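Local atomic coordinates of L-asparagine oxygenase (Streptomyces coelicolor, PDB entry 2OG5), a protein that hydroxylates free L-asparagine at C3, using iron(II), 2-oxoglutarate and oxygen, to supply (2S,3S)-3-hydroxyasparagine for the calcium-dependent lipopeptide antibiotic. Residues R213-L218 / R281-H286; P260-D265 / V308-R313. All blocks are in the same frame, centred on the assembly; numbering follows the deposited sequence.

Interaction 1 of 2, residues R213-L218 / R281-H286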
loop_
_atom_site.group_PDB
_atom_site.type_symbol
_atom_site.label_atom_id
_atom_site.label_comp_id
_atom_site.label_asym_id
_atom_site.label_seq_id
_atom_site.Cartn_x
_atom_site.Cartn_y
_atom_site.Cartn_z
ATOM N N ARG A 213 9.945 -5.538 -12.873
ATOM C CA ARG A 213 11.219 -6.273 -13.015
ATOM C C ARG A 213 11.049 -7.709 -13.526
ATOM O O ARG A 213 11.931 -8.231 -14.219
ATOM C CB ARG A 213 11.995 -6.301 -11.694
ATOM C CG ARG A 213 12.473 -4.931 -11.256
ATOM C CD ARG A 213 13.126 -4.923 -9.883
ATOM N NE ARG A 213 13.592 -3.566 -9.617
ATOM C CZ ARG A 213 13.533 -2.941 -8.440
ATOM N NH1 ARG A 213 13.053 -3.530 -7.365
ATOM N NH2 ARG A 213 13.969 -1.697 -8.346
ATOM N N ARG A 214 9.937 -8.349 -13.164
ATOM C CA ARG A 214 9.631 -9.693 -13.653
ATOM C C ARG A 214 9.136 -9.670 -15.081
ATOM O O ARG A 214 9.363 -10.626 -15.809
ATOM C CB ARG A 214 8.566 -10.398 -12.806
ATOM C CG ARG A 214 8.931 -10.673 -11.361
ATOM C CD ARG A 214 10.062 -11.674 -11.246
ATOM N NE ARG A 214 10.172 -12.245 -9.904
ATOM C CZ ARG A 214 11.152 -13.057 -9.516
ATOM N NH1 ARG A 214 12.103 -13.421 -10.369
ATOM N NH2 ARG A 214 11.174 -13.527 -8.277
ATOM N N VAL A 215 8.437 -8.612 -15.487
ATOM C CA VAL A 215 7.791 -8.624 -16.797
ATOM C C VAL A 215 8.577 -7.950 -17.913
ATOM O O VAL A 215 8.484 -8.399 -19.055
ATOM C CB VAL A 215 6.343 -8.068 -16.776
ATOM C CG1 VAL A 215 5.541 -8.710 -15.641
ATOM C CG2 VAL A 215 6.316 -6.588 -16.662
ATOM N N LEU A 216 9.346 -6.903 -17.611
ATOM C CA LEU A 216 10.031 -6.143 -18.670
ATOM C C LEU A 216 10.804 -7.030 -19.663
ATOM O O LEU A 216 10.654 -6.846 -20.867
ATOM C CB LEU A 216 10.938 -5.046 -18.089
ATOM C CG LEU A 216 11.608 -4.131 -19.126
ATOM C CD1 LEU A 216 10.575 -3.347 -19.919
ATOM C CD2 LEU A 216 12.586 -3.176 -18.461
ATOM N N PRO A 217 11.604 -7.998 -19.172
ATOM C CA PRO A 217 12.350 -8.854 -20.117
ATOM C C PRO A 217 11.484 -9.769 -20.988
ATOM O O PRO A 217 11.988 -10.322 -21.967
ATOM C CB PRO A 217 13.240 -9.711 -19.204
ATOM C CG PRO A 217 13.213 -9.054 -17.873
ATOM C CD PRO A 217 11.905 -8.345 -17.772
ATOM N N LEU A 218 10.210 -9.936 -20.636
ATOM C CA LEU A 218 9.301 -10.822 -21.377
ATOM C C LEU A 218 8.442 -10.095 -22.420
ATOM O O LEU A 218 7.833 -10.736 -23.286
ATOM C CB LEU A 218 8.373 -11.543 -20.398
ATOM C CG LEU A 218 9.020 -12.224 -19.190
ATOM C CD1 LEU A 218 7.953 -12.811 -18.278
ATOM C CD2 LEU A 218 10.010 -13.294 -19.640
ATOM N N ARG A 281 -2.743 -4.381 -22.980
ATOM C CA ARG A 281 -3.232 -5.751 -22.970
ATOM C C ARG A 281 -2.085 -6.730 -22.711
ATOM O O ARG A 281 -2.226 -7.645 -21.907
ATOM C CB ARG A 281 -3.958 -6.083 -24.273
ATOM C CG ARG A 281 -5.324 -5.419 -24.375
ATOM C CD ARG A 281 -6.153 -5.984 -25.514
ATOM N NE ARG A 281 -5.598 -5.663 -26.822
ATOM C CZ ARG A 281 -5.906 -4.585 -27.548
ATOM N NH1 ARG A 281 -6.777 -3.677 -27.112
ATOM N NH2 ARG A 281 -5.326 -4.414 -28.728
ATOM N N GLU A 282 -0.939 -6.522 -23.359
ATOM C CA GLU A 282 0.201 -7.417 -23.143
ATOM C C GLU A 282 0.766 -7.265 -21.732
ATOM O O GLU A 282 1.160 -8.253 -21.101
ATOM C CB GLU A 282 1.314 -7.196 -24.180
ATOM C CG GLU A 282 2.354 -8.324 -24.149
ATOM C CD GLU A 282 3.535 -8.122 -25.076
ATOM O OE1 GLU A 282 3.408 -7.381 -26.075
ATOM O OE2 GLU A 282 4.599 -8.723 -24.802
ATOM N N LEU A 283 0.820 -6.031 -21.241
ATOM C CA LEU A 283 1.302 -5.772 -19.891
ATOM C C LEU A 283 0.426 -6.475 -18.857
ATOM O O LEU A 283 0.941 -7.163 -17.974
ATOM C CB LEU A 283 1.340 -4.270 -19.636
ATOM C CG LEU A 283 1.948 -3.804 -18.315
ATOM C CD1 LEU A 283 3.417 -4.179 -18.236
ATOM C CD2 LEU A 283 1.762 -2.297 -18.150
ATOM N N GLN A 284 -0.890 -6.326 -18.987
ATOM C CA GLN A 284 -1.841 -7.022 -18.112
ATOM C C GLN A 284 -1.623 -8.532 -18.127
ATOM O O GLN A 284 -1.616 -9.175 -17.071
ATOM C CB GLN A 284 -3.288 -6.680 -18.499
ATOM C CG GLN A 284 -4.400 -7.586 -17.885
ATOM C CD GLN A 284 -4.462 -7.588 -16.366
ATOM O OE1 GLN A 284 -4.014 -6.654 -15.710
ATOM N NE2 GLN A 284 -5.035 -8.654 -15.795
ATOM N N ALA A 285 -1.456 -9.103 -19.319
ATOM C CA ALA A 285 -1.223 -10.540 -19.448
ATOM C C ALA A 285 -0.001 -11.005 -18.666
ATOM O O ALA A 285 -0.060 -12.024 -17.981
ATOM C CB ALA A 285 -1.082 -10.928 -20.920
ATOM N N HIS A 286 1.099 -10.262 -18.767
ATOM C CA HIS A 286 2.340 -10.636 -18.082
ATOM C C HIS A 286 2.290 -10.368 -16.572
ATOM O O HIS A 286 2.879 -11.125 -15.794
ATOM C CB HIS A 286 3.550 -9.947 -18.721
ATOM C CG HIS A 286 3.939 -10.531 -20.043
ATOM N ND1 HIS A 286 3.439 -10.065 -21.239
ATOM C CD2 HIS A 286 4.761 -11.562 -20.356
ATOM C CE1 HIS A 286 3.939 -10.780 -22.233
ATOM N NE2 HIS A 286 4.738 -11.700 -21.725
HETATM O O HOH W 1 5.802 -11.286 -25.540
#

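Interaction 2 of 2, residues P260-D265 / V308-R313. With NA (sodium ion), chain B.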
loop_
_atom_site.group_PDB
_atom_site.type_symbol
_atom_site.label_atom_id
_atom_site.label_comp_id
_atom_site.label_asym_id
_atom_site.label_seq_id
_atom_site.Cartn_x
_atom_site.Cartn_y
_atom_site.Cartn_z
ATOM N N PRO A 260 13.308 0.382 -14.990
ATOM C CA PRO A 260 12.380 1.506 -14.895
ATOM C C PRO A 260 11.452 1.467 -13.679
ATOM O O PRO A 260 11.225 0.409 -13.085
ATOM C CB PRO A 260 11.534 1.364 -16.162
ATOM C CG PRO A 260 11.560 -0.078 -16.472
ATOM C CD PRO A 260 12.941 -0.547 -16.076
ATOM N N ASP A 261 10.923 2.633 -13.320
ATOM C CA ASP A 261 9.702 2.697 -12.521
ATOM C C ASP A 261 8.519 2.622 -13.478
ATOM O O ASP A 261 8.688 2.740 -14.700
ATOM C CB ASP A 261 9.627 4.006 -11.734
ATOM C CG ASP A 261 10.711 4.138 -10.685
ATOM O OD1 ASP A 261 11.284 3.126 -10.245
ATOM O OD2 ASP A 261 10.975 5.289 -10.272
ATOM N N LEU A 262 7.313 2.442 -12.948
ATOM C CA LEU A 262 6.120 2.563 -13.793
ATOM C C LEU A 262 4.968 3.283 -13.111
ATOM O O LEU A 262 4.956 3.458 -11.893
ATOM C CB LEU A 262 5.670 1.207 -14.333
ATOM C CG LEU A 262 4.769 0.335 -13.472
ATOM C CD1 LEU A 262 4.343 -0.871 -14.309
ATOM C CD2 LEU A 262 5.483 -0.093 -12.186
ATOM N N ARG A 263 4.016 3.709 -13.929
ATOM C CA ARG A 263 2.857 4.451 -13.474
ATOM C C ARG A 263 1.678 4.002 -14.334
ATOM O O ARG A 263 1.570 4.390 -15.505
ATOM C CB ARG A 263 3.130 5.947 -13.623
ATOM C CG ARG A 263 2.046 6.845 -13.101
ATOM C CD ARG A 263 2.502 8.290 -13.124
ATOM N NE ARG A 263 2.271 8.913 -14.411
ATOM C CZ ARG A 263 1.272 9.756 -14.689
ATOM N NH1 ARG A 263 0.354 10.082 -13.783
ATOM N NH2 ARG A 263 1.184 10.275 -15.901
ATOM N N VAL A 264 0.822 3.149 -13.777
ATOM C CA VAL A 264 -0.302 2.613 -14.533
ATOM C C VAL A 264 -1.430 2.170 -13.609
ATOM O O VAL A 264 -1.194 1.757 -12.476
ATOM C CB VAL A 264 0.143 1.425 -15.438
ATOM C CG1 VAL A 264 0.453 0.176 -14.614
ATOM C CG2 VAL A 264 -0.901 1.125 -16.530
ATOM N N ASP A 265 -2.656 2.285 -14.110
ATOM C CA ASP A 265 -3.826 1.728 -13.435
ATOM C C ASP A 265 -4.643 1.069 -14.525
ATOM O O ASP A 265 -5.142 1.760 -15.404
ATOM C CB ASP A 265 -4.607 2.846 -12.740
ATOM C CG ASP A 265 -5.801 2.340 -11.961
ATOM O OD1 ASP A 265 -6.459 1.394 -12.420
ATOM O OD2 ASP A 265 -6.083 2.908 -10.885
ATOM N N VAL A 308 7.635 0.341 -8.567
ATOM C CA VAL A 308 7.957 -0.756 -9.483
ATOM C C VAL A 308 6.935 -1.893 -9.488
ATOM O O VAL A 308 7.014 -2.783 -10.335
ATOM C CB VAL A 308 9.353 -1.354 -9.201
ATOM C CG1 VAL A 308 10.445 -0.354 -9.550
ATOM C CG2 VAL A 308 9.471 -1.834 -7.762
ATOM N N THR A 309 5.969 -1.861 -8.575
ATOM C CA THR A 309 5.052 -2.975 -8.390
ATOM C C THR A 309 3.618 -2.490 -8.358
ATOM O O THR A 309 3.302 -1.556 -7.614
ATOM C CB THR A 309 5.412 -3.725 -7.092
ATOM O OG1 THR A 309 6.735 -4.239 -7.235
ATOM C CG2 THR A 309 4.464 -4.894 -6.793
ATOM N N VAL A 310 2.777 -3.120 -9.177
ATOM C CA VAL A 310 1.334 -2.932 -9.149
ATOM C C VAL A 310 0.695 -3.971 -8.243
ATOM O O VAL A 310 1.282 -5.020 -7.974
ATOM C CB VAL A 310 0.716 -3.034 -10.556
ATOM C CG1 VAL A 310 1.254 -1.926 -11.469
ATOM C CG2 VAL A 310 0.980 -4.416 -11.203
ATOM N N HIS A 311 -0.501 -3.675 -7.745
ATOM C CA HIS A 311 -1.216 -4.660 -6.935
ATOM C C HIS A 311 -2.682 -4.716 -7.302
ATOM O O HIS A 311 -3.245 -3.798 -7.903
ATOM C CB HIS A 311 -1.030 -4.386 -5.438
ATOM C CG HIS A 311 -1.716 -3.150 -4.956
ATOM N ND1 HIS A 311 -1.160 -1.892 -5.080
ATOM C CD2 HIS A 311 -2.913 -2.976 -4.345
ATOM C CE1 HIS A 311 -1.984 -0.999 -4.563
ATOM N NE2 HIS A 311 -3.057 -1.628 -4.116
ATOM N N GLY A 312 -3.278 -5.841 -6.932
ATOM C CA GLY A 312 -4.693 -6.108 -7.120
ATOM C C GLY A 312 -5.151 -7.103 -6.074
ATOM O O GLY A 312 -4.461 -7.349 -5.086
ATOM N N ARG A 313 -6.338 -7.648 -6.271
ATOM C CA ARG A 313 -6.932 -8.534 -5.292
ATOM C C ARG A 313 -7.939 -9.424 -5.974
ATOM O O ARG A 313 -8.698 -8.968 -6.826
ATOM C CB ARG A 313 -7.647 -7.747 -4.192
ATOM C CG ARG A 313 -7.838 -8.582 -2.928
ATOM C CD ARG A 313 -9.227 -8.479 -2.310
ATOM N NE ARG A 313 -9.810 -7.155 -2.464
ATOM C CZ ARG A 313 -10.780 -6.842 -3.325
ATOM N NH1 ARG A 313 -11.319 -7.758 -4.136
ATOM N NH2 ARG A 313 -11.207 -5.587 -3.388
HETATM NA NA NA B . -4.476 -0.073 -4.116
HETATM O O HOH W 2 -6.000 1.143 -3.958
HETATM O O HOH W 3 -5.895 -1.380 -3.459
HETATM O O HOH W 4 -4.382 -0.503 -1.610
#

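Interaction 1 of 2, residues R213-L218 / R281-H286
His286 has the largest share of this contact and can be followed outward along its side chain. Its CB lies 3.9 Å from both CB and CG1 of Val215, so the root of the histidine packs on the branched valine where the two backbones come nearest. Farther out the ring turns along its own helix: ND1 donates to Glu282 O (2.9 Å, 158° at the hydrogen), the carbonyl one turn earlier, and this bond restrains the ring's rotation. That oxygen also takes the helical bond from His286 N, the two donors coming from opposite faces of its plane. CD2 then meets Leu218 CB at 3.6 Å, while NE2, at the tip, approaches Leu218 O obliquely at 3.6 Å without a hydrogen bond. Histidine suits the place because one flat group offers an N-H to its helix and carbon to a leucine.

Val215 uses its other branch too. CG2 reaches Leu283 CD1 at 4.1 Å, the side chains crossing at about a right angle, while CG1 rests on His286 O. Leu283 gets there because its CG is anti to the backbone N (chi1 -174°). At the outer margin one water donates to both Leu218 O and Glu282 OE2, joining the segments; OE1 of the same carboxylate is held by Thr223 and Ser220. Phe287 and Thr290 also touch the valine, and Thr290 OG1 bonds to His286 O. With apolar contact inside and a water bridge outside, this is typical of a short helical segment packed against a longer helix at the flank of the jelly-roll fold.

Interaction 2 of 2, residues P260-D265 / V308-R313
The iron-binding strand of the jelly roll, 309-313, brings His311 to the metal centre, and segment 260-265 packs against its beginning and the residue before it. Sodium occupies the site here, bound by His311 NE2 at 2.1 Å, by three waters, and by His179 and Glu181. To present NE2 to the metal, the histidine holds CG between its backbone N and carbonyl carbon (chi1 69°).

No hydrogen bond links the two segments; aliphatic groups do the joining. Val310 CG1 meets Val264 CG1 at 3.9 Å, the two branches crossing at a slant, and lies 4.3 Å from Leu262 CD1. Leu262 divides its ends: CD2 sits 3.6 Å from Val308 C, over the backbone rather than the valine's side chain. Compact branched residues suit this layer. At the outer end Val308 CG1 lies 3.6 Å from Asp261 OD1 and close to Pro260 O.

Next to the metal-binding histidine, then, Val310 is buried among apolar neighbours, aliphatic across the contact and aromatic (Phe178, Phe287) around it. Val264 N bonds to Asn180 OD1, and a backbone hydrogen bond also joins these two residues, Asn180 lying between His179 and Glu181. Two histidines and one carboxylate on a jelly-roll scaffold form the facial triad characteristic of iron(II)/2-oxoglutarate oxygenases, here of the clavaminate synthase family.

In the fold
Helix 274-290 is a partner in interaction 1 and covers interaction 2. Interaction 1 is partly buried, its centre about 21 Å from the chain's centre, and pairs that helix with the short helix following strand 207-211; interaction 2 is buried, its centre about 11 Å from the chain's centre, and involves strand 309-313, which lies beside 207-211 in the same antiparallel sheet. Phe287 touches Val215 of the first and Leu262 and Val310 of the second. Chemistry follows depth: valine-leucine packing beside a histidine and a water bridge near the surface; inside, apart from Asp261 at the margin, apolar side-chain packing next to a metal ligand. They touch where Leu216 CD2 lies 3.6 Å from Pro260 CD.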